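DNA polymerase (Bacillus phage phi29, PDB 2PY5) replicates the viral DNA from a protein primer, extending strands processively while displacing the non-template strand, and proofreads with its own 3'-5' exonuclease. Local coordinates at residues G273-D278 / G350-A355; G217-V222 / V425-G430; Y27-I32 / M48-K53. The protein carries 2 engineered substitutions. All coordinates share one frame; numbering follows the deposited sequence.

Interaction 1 (G273-D278 / G350-A355); sequences GKYVWD and GLKFKA. With EDO (1,2-ethanediol), chain V.
Lys-352 rises from strand 340-356 to meet Tyr-275 and Asp-278, which belong to the loop crossing over that strand. The setting is an antiparallel sheet in the part of phi29 polymerase known as TPR1. Strands 267-272 and 283-294 flank 340-356 on either side, each antiparallel to it, so the loop between them has to bridge its face, and Lys-352 is the strand's contribution underneath.

Follow the lysine outward. Its CB lies 3.7 Å from CE1 of Tyr-275, approaching the ring obliquely, and the two side chains cross at about a right angle. The first torsion (chi1 62°) sets CG between the backbone N and the carbonyl carbon; from there the chain is fully extended, which carries it past the phenol toward the aspartate. CD is still 4.0 Å from Tyr-275 CE1, while CE has come within 3.6 Å of Asp-278 OD2. At the tip, NZ makes a salt bridge of 2.8 Å to that same OD2, using the anti lone pair, on the side away from OD1. NZ also donates to a water at 2.8 Å, and the water in turn donates to Val-276 O, so the ammonium is tied to the loop backbone as well as to its carboxylate.

The loop braces these partners itself. Tyr-275 OH accepts from the backbone N of Asp-278 and is also hydrogen-bonded to Tyr-281 O, while its ring stacks on His-284. Asp-278 OD1 takes the backbone N of Asp-280, leaving OD2 for the lysine. That oxygen has a further partner at this surface site: O2 of a 1,2-ethanediol, probably from the crystallisation liquor, donates to Asp-278 OD2 at 2.6 Å.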
loop_
_atom_site.group_PDB
_atom_site.type_symbol
_atom_site.label_atom_id
_atom_site.label_comp_id
_atom_site.label_asym_id
_atom_site.label_seq_id
_atom_site.Cartn_x
_atom_site.Cartn_y
_atom_site.Cartn_z
ATOM N N GLY F 273 29.904 2.150 -20.134
ATOM C CA GLY F 273 30.381 3.466 -19.796
ATOM C C GLY F 273 29.275 4.461 -19.564
ATOM O O GLY F 273 28.202 4.094 -19.087
ATOM N N LYS F 274 29.569 5.729 -19.878
ATOM C CA LYS F 274 28.649 6.842 -19.666
ATOM C C LYS F 274 27.706 7.000 -20.857
ATOM O O LYS F 274 28.157 6.984 -22.008
ATOM C CB LYS F 274 29.435 8.144 -19.474
ATOM C CG LYS F 274 28.607 9.351 -19.049
ATOM C CD LYS F 274 29.500 10.589 -18.944
ATOM C CE LYS F 274 28.830 11.767 -18.295
ATOM N NZ LYS F 274 27.892 12.481 -19.205
ATOM N N TYR F 275 26.415 7.166 -20.566
ATOM C CA TYR F 275 25.395 7.439 -21.593
ATOM C C TYR F 275 25.808 8.617 -22.483
ATOM O O TYR F 275 26.264 9.648 -21.981
ATOM C CB TYR F 275 24.082 7.764 -20.910
ATOM C CG TYR F 275 22.976 8.266 -21.789
ATOM C CD1 TYR F 275 22.233 7.393 -22.583
ATOM C CD2 TYR F 275 22.624 9.604 -21.777
ATOM C CE1 TYR F 275 21.200 7.853 -23.376
ATOM C CE2 TYR F 275 21.596 10.078 -22.565
ATOM C CZ TYR F 275 20.872 9.196 -23.359
ATOM O OH TYR F 275 19.828 9.649 -24.143
ATOM N N VAL F 276 25.647 8.435 -23.793
ATOM C CA VAL F 276 25.784 9.515 -24.800
ATOM C C VAL F 276 24.379 9.883 -25.262
ATOM O O VAL F 276 23.563 9.002 -25.580
ATOM C CB VAL F 276 26.656 9.104 -25.993
ATOM C CG1 VAL F 276 26.684 10.210 -27.067
ATOM C CG2 VAL F 276 28.083 8.779 -25.522
ATOM N N TRP F 277 24.082 11.183 -25.228
ATOM C CA TRP F 277 22.777 11.715 -25.635
ATOM C C TRP F 277 22.302 11.103 -26.931
ATOM O O TRP F 277 23.029 11.087 -27.936
ATOM C CB TRP F 277 22.850 13.245 -25.790
ATOM C CG TRP F 277 21.605 13.904 -26.425
ATOM C CD1 TRP F 277 21.569 14.636 -27.565
ATOM C CD2 TRP F 277 20.263 13.896 -25.918
ATOM N NE1 TRP F 277 20.289 15.068 -27.816
ATOM C CE2 TRP F 277 19.469 14.631 -26.821
ATOM C CE3 TRP F 277 19.654 13.328 -24.798
ATOM C CZ2 TRP F 277 18.098 14.822 -26.633
ATOM C CZ3 TRP F 277 18.289 13.512 -24.625
ATOM C CH2 TRP F 277 17.531 14.253 -25.538
ATOM N N ASP F 278 21.061 10.608 -26.891
ATOM C CA ASP F 278 20.409 10.053 -28.062
ATOM C C ASP F 278 18.988 10.614 -28.055
ATOM O O ASP F 278 18.178 10.225 -27.226
ATOM C CB ASP F 278 20.415 8.519 -27.967
ATOM C CG ASP F 278 19.850 7.839 -29.204
ATOM O OD1 ASP F 278 19.141 8.494 -30.002
ATOM O OD2 ASP F 278 20.138 6.637 -29.371
ATOM N N GLY F 350 24.861 1.049 -18.662
ATOM C CA GLY F 350 23.474 1.385 -18.437
ATOM C C GLY F 350 22.550 0.900 -19.535
ATOM O O GLY F 350 22.935 0.086 -20.374
ATOM N N LEU F 351 21.333 1.425 -19.494
ATOM C CA LEU F 351 20.294 1.112 -20.478
ATOM C C LEU F 351 19.625 2.401 -20.901
ATOM O O LEU F 351 19.325 3.258 -20.069
ATOM C CB LEU F 351 19.224 0.164 -19.910
ATOM C CG LEU F 351 19.637 -1.106 -19.170
ATOM C CD1 LEU F 351 19.862 -0.803 -17.702
ATOM C CD2 LEU F 351 18.557 -2.190 -19.323
ATOM N N LYS F 352 19.380 2.545 -22.204
ATOM C CA LYS F 352 18.649 3.715 -22.705
ATOM C C LYS F 352 17.327 3.307 -23.338
ATOM O O LYS F 352 17.171 2.168 -23.826
ATOM C CB LYS F 352 19.490 4.569 -23.651
ATOM C CG LYS F 352 19.943 3.863 -24.900
ATOM C CD LYS F 352 20.760 4.761 -25.802
ATOM C CE LYS F 352 21.088 4.071 -27.100
ATOM N NZ LYS F 352 21.948 4.949 -28.009
ATOM N N PHE F 353 16.371 4.218 -23.280
ATOM C CA PHE F 353 14.985 3.931 -23.661
ATOM C C PHE F 353 14.412 4.994 -24.583
ATOM O O PHE F 353 14.586 6.180 -24.367
ATOM C CB PHE F 353 14.072 3.886 -22.423
ATOM C CG PHE F 353 14.528 2.914 -21.366
ATOM C CD1 PHE F 353 15.447 3.308 -20.417
ATOM C CD2 PHE F 353 14.049 1.623 -21.339
ATOM C CE1 PHE F 353 15.894 2.428 -19.444
ATOM C CE2 PHE F 353 14.507 0.739 -20.353
ATOM C CZ PHE F 353 15.433 1.169 -19.427
ATOM N N LYS F 354 13.628 4.534 -25.544
ATOM C CA LYS F 354 12.681 5.403 -26.217
ATOM C C LYS F 354 11.710 5.974 -25.200
ATOM O O LYS F 354 11.518 5.404 -24.114
ATOM C CB LYS F 354 11.918 4.649 -27.307
ATOM C CG LYS F 354 12.804 3.973 -28.310
ATOM C CD LYS F 354 12.024 3.339 -29.458
ATOM C CE LYS F 354 11.569 1.958 -29.132
ATOM N NZ LYS F 354 11.291 1.207 -30.407
ATOM N N ALA F 355 11.080 7.087 -25.546
ATOM C CA ALA F 355 10.196 7.729 -24.604
ATOM C C ALA F 355 9.152 8.600 -25.267
ATOM O O ALA F 355 9.350 9.108 -26.388
ATOM C CB ALA F 355 11.017 8.546 -23.611
HETATM C C1 EDO V . 20.205 3.227 -31.532
HETATM O O1 EDO V . 19.504 2.917 -32.736
HETATM C C2 EDO V . 20.738 4.651 -31.571
HETATM O O2 EDO V . 19.665 5.590 -31.747
HETATM O O HOH W 1 23.849 6.736 -26.925
#

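Interaction 2 (G217-V222 / V425-G430); sequences GLDKEV and VYTPMG
Val-222 and Pro-428 bring the two backbones closest, their CA atoms 6.2 Å apart. Residues 217-222 form part of helix 216-223; across from them the chain runs through an irregular approach at 425-426 and then enters the first turn of helix 427-447, where Met-429 N bonds back to Tyr-426 O.

Asp-219 and Val-222, three residues apart, carry the helix's side of the contact. Thr-427 OG1 donates to Asp-219 OD2 at 2.6 Å, reaching the syn lone pair on the side of OD1, with the two side chains crossing at about a right angle. A water spans the same gap: it donates to Asp-219 OD2 at 2.7 Å and accepts from Thr-427 N at 2.9 Å. Two donors thus grip one buried carboxylate oxygen, while OD1 forms a salt bridge with Arg-223, which probably helps keep the group ionised.

Beside this polar pair, Val-222 turns CG1 anti to its own N (chi1 176°), which lodges the methyl against the start of the other helix, 3.5 Å from Pro-428 N. The same CG1 is 3.8 Å from Pro-428 CG and equally far from Thr-427 CG2.

The result is a buried contact between helix 216-223 and the N-terminal turn of helix 427-447 in a B-family polymerase: it joins the region that coordinates synthesis with degradation to the polymerisation region, on the helix that carries Thr-434 and Arg-438, both probably involved in template-primer binding.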
loop_
_atom_site.group_PDB
_atom_site.type_symbol
_atom_site.label_atom_id
_atom_site.label_comp_id
_atom_site.label_asym_id
_atom_site.label_seq_id
_atom_site.Cartn_x
_atom_site.Cartn_y
_atom_site.Cartn_z
ATOM N N GLY F 217 17.428 -10.884 -16.793
ATOM C CA GLY F 217 18.679 -10.169 -16.471
ATOM C C GLY F 217 18.542 -8.665 -16.650
ATOM O O GLY F 217 19.028 -7.875 -15.825
ATOM N N LEU F 218 17.879 -8.257 -17.725
ATOM C CA LEU F 218 17.683 -6.834 -17.956
ATOM C C LEU F 218 16.714 -6.267 -16.951
ATOM O O LEU F 218 16.908 -5.151 -16.462
ATOM C CB LEU F 218 17.197 -6.548 -19.379
ATOM C CG LEU F 218 18.251 -6.718 -20.479
ATOM C CD1 LEU F 218 17.655 -6.280 -21.809
ATOM C CD2 LEU F 218 19.541 -5.938 -20.173
ATOM N N ASP F 219 15.641 -7.010 -16.648
ATOM C CA ASP F 219 14.679 -6.550 -15.658
ATOM C C ASP F 219 15.357 -6.310 -14.307
ATOM O O ASP F 219 15.047 -5.351 -13.630
ATOM C CB ASP F 219 13.532 -7.548 -15.489
ATOM C CG ASP F 219 12.404 -6.971 -14.685
ATOM O OD1 ASP F 219 12.280 -7.337 -13.497
ATOM O OD2 ASP F 219 11.678 -6.092 -15.235
ATOM N N LYS F 220 16.251 -7.215 -13.920
ATOM C CA LYS F 220 16.971 -7.099 -12.662
ATOM C C LYS F 220 17.797 -5.796 -12.607
ATOM O O LYS F 220 17.790 -5.110 -11.601
ATOM C CB LYS F 220 17.867 -8.325 -12.447
ATOM C CG LYS F 220 18.612 -8.332 -11.130
ATOM C CD LYS F 220 19.260 -9.708 -10.850
ATOM N N GLU F 221 18.480 -5.465 -13.702
ATOM C CA GLU F 221 19.231 -4.195 -13.775
ATOM C C GLU F 221 18.325 -2.979 -13.654
ATOM O O GLU F 221 18.606 -2.047 -12.901
ATOM C CB GLU F 221 20.060 -4.105 -15.068
ATOM C CG GLU F 221 21.152 -5.147 -15.165
ATOM C CD GLU F 221 22.108 -4.921 -16.324
ATOM O OE1 GLU F 221 23.145 -5.622 -16.361
ATOM O OE2 GLU F 221 21.857 -4.026 -17.169
ATOM N N VAL F 222 17.219 -2.991 -14.395
ATOM C CA VAL F 222 16.257 -1.902 -14.313
ATOM C C VAL F 222 15.779 -1.740 -12.856
ATOM O O VAL F 222 15.665 -0.636 -12.349
ATOM C CB VAL F 222 15.057 -2.123 -15.269
ATOM C CG1 VAL F 222 13.997 -1.023 -15.111
ATOM C CG2 VAL F 222 15.549 -2.169 -16.737
ATOM N N VAL F 425 6.350 -7.104 -16.324
ATOM C CA VAL F 425 5.352 -6.256 -16.938
ATOM C C VAL F 425 6.172 -5.225 -17.725
ATOM O O VAL F 425 6.499 -5.479 -18.889
ATOM C CB VAL F 425 4.366 -5.651 -15.903
ATOM C CG1 VAL F 425 3.367 -4.763 -16.601
ATOM C CG2 VAL F 425 3.644 -6.768 -15.084
ATOM N N TYR F 426 6.536 -4.101 -17.119
ATOM C CA TYR F 426 7.469 -3.148 -17.782
ATOM C C TYR F 426 8.078 -2.243 -16.736
ATOM O O TYR F 426 7.656 -1.121 -16.485
ATOM C CB TYR F 426 6.791 -2.368 -18.930
ATOM C CG TYR F 426 7.813 -1.662 -19.794
ATOM C CD1 TYR F 426 8.588 -2.376 -20.717
ATOM C CD2 TYR F 426 8.042 -0.303 -19.680
ATOM C CE1 TYR F 426 9.556 -1.724 -21.493
ATOM C CE2 TYR F 426 9.018 0.330 -20.449
ATOM C CZ TYR F 426 9.769 -0.401 -21.338
ATOM O OH TYR F 426 10.742 0.241 -22.100
ATOM N N THR F 427 9.083 -2.793 -16.073
ATOM C CA THR F 427 9.681 -2.156 -14.902
ATOM C C THR F 427 10.242 -0.742 -15.173
ATOM O O THR F 427 10.151 0.109 -14.286
ATOM C CB THR F 427 10.724 -3.091 -14.265
ATOM O OG1 THR F 427 10.107 -4.372 -14.023
ATOM C CG2 THR F 427 11.262 -2.524 -12.936
ATOM N N PRO F 428 10.782 -0.460 -16.387
ATOM C CA PRO F 428 11.261 0.917 -16.588
ATOM C C PRO F 428 10.171 1.977 -16.320
ATOM O O PRO F 428 10.463 3.066 -15.881
ATOM C CB PRO F 428 11.659 0.925 -18.066
ATOM C CG PRO F 428 12.027 -0.486 -18.334
ATOM C CD PRO F 428 11.058 -1.299 -17.571
ATOM N N MET F 429 8.911 1.651 -16.642
ATOM C CA MET F 429 7.840 2.606 -16.434
ATOM C C MET F 429 7.676 2.930 -14.959
ATOM O O MET F 429 7.493 4.092 -14.580
ATOM C CB MET F 429 6.531 2.074 -17.042
ATOM C CG MET F 429 5.351 2.980 -17.004
ATOM S SD MET F 429 5.626 4.537 -17.851
ATOM C CE MET F 429 5.225 4.277 -19.565
ATOM N N GLY F 430 7.753 1.909 -14.103
ATOM C CA GLY F 430 7.701 2.150 -12.661
ATOM C C GLY F 430 8.869 3.001 -12.184
ATOM O O GLY F 430 8.707 3.942 -11.395
HETATM O O HOH W 2 10.552 -4.938 -17.347
#

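Interaction 3 (Y27-I32 / M48-K53); sequences YGYMNI and MAWVLK
Tyr-29 and Trp-50 lie flat against each other in a face-to-face stack, between a strand and a helix of the RNase H-like exonuclease fold. Strand 24-31 pairs with strands 8-15 and 38-41, and helix 44-54 packs over this side of the sheet before the chain returns as strand 57-60.

The contact between the two segments rests on these two rings. Tyr-29 holds CG between its backbone N and carbonyl carbon (chi1 67°), lifting the phenol off the strand toward the helix. Trp-50 swings its indole out with CG anti to N (chi1 171°) and meets it. The ring planes are parallel, at 0°, and the phenol centroid is 3.8 Å from that of the six-membered ring. Overlap is extensive: Trp-50 CE2 sits over the centre of the phenol, 3.5 Å above its plane.

Around the pair, Tyr-9 meets the indole edge-to-face and Lys-39 touches the Tyr-29 side chain, so strands 8-15 and 38-41 both contribute. Strand 8-15 also bears Ala-12, an engineered residue at a position essential for exonucleolysis, whose side chain is about 8 Å from that of Tyr-29.

The phenol's long axis runs along the indole. Tyr-29 CB starts it above the indole plane near Trp-50 CH2, at 3.7 Å; CZ lies above the NE1-CE2 edge of the five-membered ring and OH projects just past NE1, with Tyr-29 CZ 3.6 Å from Trp-50 NE1.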
loop_
_atom_site.group_PDB
_atom_site.type_symbol
_atom_site.label_atom_id
_atom_site.label_comp_id
_atom_site.label_asym_id
_atom_site.label_seq_id
_atom_site.Cartn_x
_atom_site.Cartn_y
_atom_site.Cartn_z
ATOM N N TYR F 27 -17.981 -17.737 13.554
ATOM C CA TYR F 27 -17.814 -17.517 12.123
ATOM C C TYR F 27 -19.076 -16.873 11.576
ATOM O O TYR F 27 -20.162 -17.006 12.149
ATOM C CB TYR F 27 -17.560 -18.830 11.376
ATOM C CG TYR F 27 -18.785 -19.735 11.243
ATOM C CD1 TYR F 27 -19.751 -19.516 10.251
ATOM C CD2 TYR F 27 -18.991 -20.801 12.117
ATOM C CE1 TYR F 27 -20.877 -20.350 10.133
ATOM C CE2 TYR F 27 -20.100 -21.633 11.990
ATOM C CZ TYR F 27 -21.045 -21.392 10.994
ATOM O OH TYR F 27 -22.162 -22.205 10.870
ATOM N N GLY F 28 -18.929 -16.209 10.435
ATOM C CA GLY F 28 -20.065 -15.728 9.674
ATOM C C GLY F 28 -19.738 -15.880 8.209
ATOM O O GLY F 28 -18.583 -15.696 7.802
ATOM N N TYR F 29 -20.749 -16.237 7.422
ATOM C CA TYR F 29 -20.693 -16.115 5.959
ATOM C C TYR F 29 -21.944 -15.467 5.415
ATOM O O TYR F 29 -23.000 -15.607 5.983
ATOM C CB TYR F 29 -20.424 -17.464 5.264
ATOM C CG TYR F 29 -21.511 -18.514 5.363
ATOM C CD1 TYR F 29 -22.689 -18.421 4.595
ATOM C CD2 TYR F 29 -21.355 -19.618 6.188
ATOM C CE1 TYR F 29 -23.683 -19.389 4.670
ATOM C CE2 TYR F 29 -22.344 -20.594 6.267
ATOM C CZ TYR F 29 -23.505 -20.474 5.491
ATOM O OH TYR F 29 -24.502 -21.425 5.560
ATOM N N MET F 30 -21.797 -14.737 4.308
ATOM C CA MET F 30 -22.912 -14.037 3.679
ATOM C C MET F 30 -22.694 -14.032 2.165
ATOM O O MET F 30 -21.638 -13.641 1.698
ATOM C CB MET F 30 -23.023 -12.596 4.204
ATOM C CG MET F 30 -24.128 -11.792 3.537
ATOM S SD MET F 30 -24.431 -10.171 4.262
ATOM C CE MET F 30 -25.355 -10.609 5.722
ATOM N N ASN F 31 -23.726 -14.459 1.423
ATOM C CA ASN F 31 -23.715 -14.495 -0.044
ATOM C C ASN F 31 -23.642 -13.046 -0.549
ATOM O O ASN F 31 -24.510 -12.238 -0.250
ATOM C CB ASN F 31 -24.988 -15.211 -0.493
ATOM C CG ASN F 31 -25.057 -15.485 -1.987
ATOM O OD1 ASN F 31 -25.712 -16.448 -2.413
ATOM N ND2 ASN F 31 -24.443 -14.656 -2.773
ATOM N N ILE F 32 -22.571 -12.742 -1.276
ATOM C CA ILE F 32 -22.282 -11.389 -1.767
ATOM C C ILE F 32 -23.356 -10.889 -2.726
ATOM O O ILE F 32 -23.636 -9.680 -2.794
ATOM C CB ILE F 32 -20.878 -11.372 -2.433
ATOM C CG1 ILE F 32 -19.805 -11.509 -1.358
ATOM C CG2 ILE F 32 -20.623 -10.094 -3.249
ATOM C CD1 ILE F 32 -18.393 -11.759 -1.906
ATOM N N MET F 48 -16.121 -25.195 8.375
ATOM C CA MET F 48 -15.273 -25.876 7.390
ATOM C C MET F 48 -16.030 -27.000 6.645
ATOM O O MET F 48 -15.770 -27.256 5.464
ATOM C CB MET F 48 -13.995 -26.415 8.040
ATOM C CG MET F 48 -13.076 -25.309 8.491
ATOM S SD MET F 48 -12.536 -24.189 7.168
ATOM C CE MET F 48 -11.667 -25.316 6.052
ATOM N N ALA F 49 -16.949 -27.688 7.315
ATOM C CA ALA F 49 -17.798 -28.652 6.619
ATOM C C ALA F 49 -18.552 -27.955 5.472
ATOM O O ALA F 49 -18.649 -28.497 4.381
ATOM C CB ALA F 49 -18.783 -29.330 7.598
ATOM N N TRP F 50 -19.054 -26.751 5.740
ATOM C CA TRP F 50 -19.731 -25.938 4.741
ATOM C C TRP F 50 -18.753 -25.534 3.621
ATOM O O TRP F 50 -19.073 -25.676 2.420
ATOM C CB TRP F 50 -20.366 -24.709 5.410
ATOM C CG TRP F 50 -20.897 -23.700 4.433
ATOM C CD1 TRP F 50 -22.095 -23.750 3.775
ATOM C CD2 TRP F 50 -20.250 -22.493 4.003
ATOM N NE1 TRP F 50 -22.224 -22.654 2.958
ATOM C CE2 TRP F 50 -21.116 -21.864 3.081
ATOM C CE3 TRP F 50 -19.026 -21.874 4.311
ATOM C CZ2 TRP F 50 -20.791 -20.661 2.456
ATOM C CZ3 TRP F 50 -18.707 -20.670 3.686
ATOM C CH2 TRP F 50 -19.603 -20.072 2.778
ATOM N N VAL F 51 -17.573 -25.064 4.008
ATOM C CA VAL F 51 -16.528 -24.701 3.038
ATOM C C VAL F 51 -16.284 -25.858 2.063
ATOM O O VAL F 51 -16.170 -25.647 0.855
ATOM C CB VAL F 51 -15.189 -24.347 3.725
ATOM C CG1 VAL F 51 -14.056 -24.197 2.690
ATOM C CG2 VAL F 51 -15.323 -23.099 4.596
ATOM N N LEU F 52 -16.214 -27.084 2.577
ATOM C CA LEU F 52 -15.834 -28.207 1.735
ATOM C C LEU F 52 -16.913 -28.565 0.739
ATOM O O LEU F 52 -16.612 -29.102 -0.326
ATOM C CB LEU F 52 -15.427 -29.413 2.553
ATOM C CG LEU F 52 -14.208 -29.274 3.449
ATOM C CD1 LEU F 52 -13.879 -30.620 4.120
ATOM C CD2 LEU F 52 -12.997 -28.720 2.726
ATOM N N LYS F 53 -18.163 -28.247 1.069
ATOM C CA LYS F 53 -19.293 -28.600 0.220
ATOM C C LYS F 53 -19.770 -27.477 -0.691
ATOM O O LYS F 53 -20.412 -27.759 -1.712
ATOM C CB LYS F 53 -20.469 -29.067 1.082
ATOM C CG LYS F 53 -20.400 -30.510 1.483
ATOM C CD LYS F 53 -21.620 -30.897 2.306
ATOM C CE LYS F 53 -21.792 -32.398 2.378
ATOM N NZ LYS F 53 -22.801 -32.775 3.413
#

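From the N terminus, interaction 3 comes first and closes a short loop, fastening helix 44-54 to strand 24-31 inside the exonuclease region. The chain then moves on to helix 216-223, where interaction 2 opens. Before that long loop closes at 425-430, interaction 1 opens and shuts within it, joining 273-278 to strand 340-356: the two are nested, while interaction 3 precedes both in series. Interactions 1 and 2 also touch, for Leu-351 of strand 340-356 packs against Leu-218 and Glu-221 of helix 216-223 and Phe-353 CE2 lies 3.4 Å from Pro-428 CG. Interaction 3 stands apart, its centre about 56 Å from that of interaction 1 and about 42 Å from that of interaction 2.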